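Local structure of GH59 galactosidase (2V4V) at residues V44-G47 with D48-G52. The protein binds xylose through this family 6 carbohydrate-binding module, one part of a larger family 59 glycoside hydrolase that probably degrades plant cell wall polysaccharides. Residues are numbered along the deposited sequence; the frame is centred on the assembly and turned at random.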
loop_
_atom_site.group_PDB
_atom_site.type_symbol
_atom_site.label_atom_id
_atom_site.label_comp_id
_atom_site.label_asym_id
_atom_site.label_seq_id
_atom_site.Cartn_x
_atom_site.Cartn_y
_atom_site.Cartn_z
ATOM N N VAL A 44 -13.711 0.021 -1.766
ATOM C CA VAL A 44 -13.314 0.927 -0.699
ATOM C C VAL A 44 -14.137 2.226 -0.825
ATOM O O VAL A 44 -14.211 2.822 -1.906
ATOM C CB VAL A 44 -11.819 1.265 -0.773
ATOM C CG1 VAL A 44 -11.456 2.262 0.284
ATOM C CG2 VAL A 44 -10.938 -0.011 -0.620
ATOM N N ASP A 45 -14.741 2.628 0.290
ATOM C CA ASP A 45 -15.611 3.810 0.292
ATOM C C ASP A 45 -14.829 4.998 0.833
ATOM O O ASP A 45 -14.446 5.019 1.994
ATOM C CB ASP A 45 -16.844 3.542 1.166
ATOM C CG ASP A 45 -17.894 4.648 1.096
ATOM O OD1 ASP A 45 -17.692 5.687 0.411
ATOM O OD2 ASP A 45 -18.947 4.436 1.740
ATOM N N PHE A 46 -14.574 5.974 -0.048
ATOM C CA PHE A 46 -13.878 7.183 0.319
ATOM C C PHE A 46 -14.766 8.277 0.877
ATOM O O PHE A 46 -14.253 9.295 1.358
ATOM C CB PHE A 46 -13.169 7.764 -0.916
ATOM C CG PHE A 46 -11.957 6.981 -1.292
ATOM C CD1 PHE A 46 -10.716 7.293 -0.721
ATOM C CD2 PHE A 46 -12.090 5.826 -2.109
ATOM C CE1 PHE A 46 -9.577 6.516 -1.039
ATOM C CE2 PHE A 46 -10.996 5.060 -2.440
ATOM C CZ PHE A 46 -9.726 5.398 -1.911
ATOM N N GLY A 47 -16.082 8.091 0.795
ATOM C CA GLY A 47 -17.031 9.169 1.145
ATOM C C GLY A 47 -16.629 10.460 0.445
ATOM O O GLY A 47 -16.270 10.466 -0.753
ATOM N N ASP A 48 -16.615 11.548 1.205
ATOM C CA ASP A 48 -16.158 12.843 0.699
ATOM C C ASP A 48 -15.318 13.466 1.799
ATOM O O ASP A 48 -15.866 13.924 2.820
ATOM C CB ASP A 48 -17.376 13.718 0.335
ATOM C CG ASP A 48 -17.071 15.211 0.303
ATOM O OD1 ASP A 48 -17.814 15.954 1.010
ATOM O OD2 ASP A 48 -16.130 15.634 -0.418
ATOM N N GLY A 49 -14.001 13.464 1.634
ATOM C CA GLY A 49 -13.134 14.026 2.692
ATOM C C GLY A 49 -11.674 13.607 2.678
ATOM O O GLY A 49 -10.910 14.120 3.503
ATOM N N VAL A 50 -11.276 12.705 1.755
ATOM C CA VAL A 50 -9.911 12.108 1.810
ATOM C C VAL A 50 -8.815 13.158 1.613
ATOM O O VAL A 50 -8.947 14.031 0.745
ATOM C CB VAL A 50 -9.705 10.946 0.782
ATOM C CG1 VAL A 50 -9.568 11.476 -0.681
ATOM C CG2 VAL A 50 -8.476 10.103 1.183
ATOM N N GLY A 51 -7.756 13.091 2.427
ATOM C CA GLY A 51 -6.618 13.987 2.249
ATOM C C GLY A 51 -5.236 13.312 2.298
ATOM O O GLY A 51 -4.244 13.877 1.875
ATOM N N GLY A 52 -5.186 12.078 2.803
ATOM C CA GLY A 52 -3.886 11.460 3.039
ATOM C C GLY A 52 -3.916 9.948 3.085
ATOM O O GLY A 52 -4.972 9.340 3.109
HETATM O O HOH W 1 -12.960 11.311 0.024
#
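With chi1 at -74°, Phe46 sets CG beside its backbone N and opposite the carbonyl carbon, while Val50 places CG2 anti to its own N, and these two choices bring ring and branch together four residues apart. The methyl CG2 of Val50 comes to the edge of the ring, near its plane, 4.1 Å from CD1 of Phe46; CB of Val50 lies at practically the same distance from that carbon. The result is an apolar contact at the ring's edge, not over its face, and both side chains are buried. A single water donates to Phe46 O at 2.7 Å and accepts from Val50 N at 2.8 Å, bridging the backbone across the bend where the two groups stand too far apart to bond directly. In the beta-sandwich of this family 6 carbohydrate-binding module, the bend carries the chain from strand 38-48 of one sheet to strand 52-59 of the other, and the Phe46 ring, edge-to-face with Phe127 and against Val108, lies between the two sheets. Tyr4 OH gives Phe46 O a further hydrogen bond. The start of the bend is marked by an Asx turn: Asp45 OD1 accepts from Gly47 N at 2.9 Å, the N-H approaching from above the carboxylate plane, 44° out of it. Gly47 then takes a positive phi of 49°, and Gly49, with phi strongly positive, takes a conformation open in practice to glycine. Beyond Val50, Gly51 and Gly52 form a classic beta bulge against strand 121-128 as the chain enters strand 52-59.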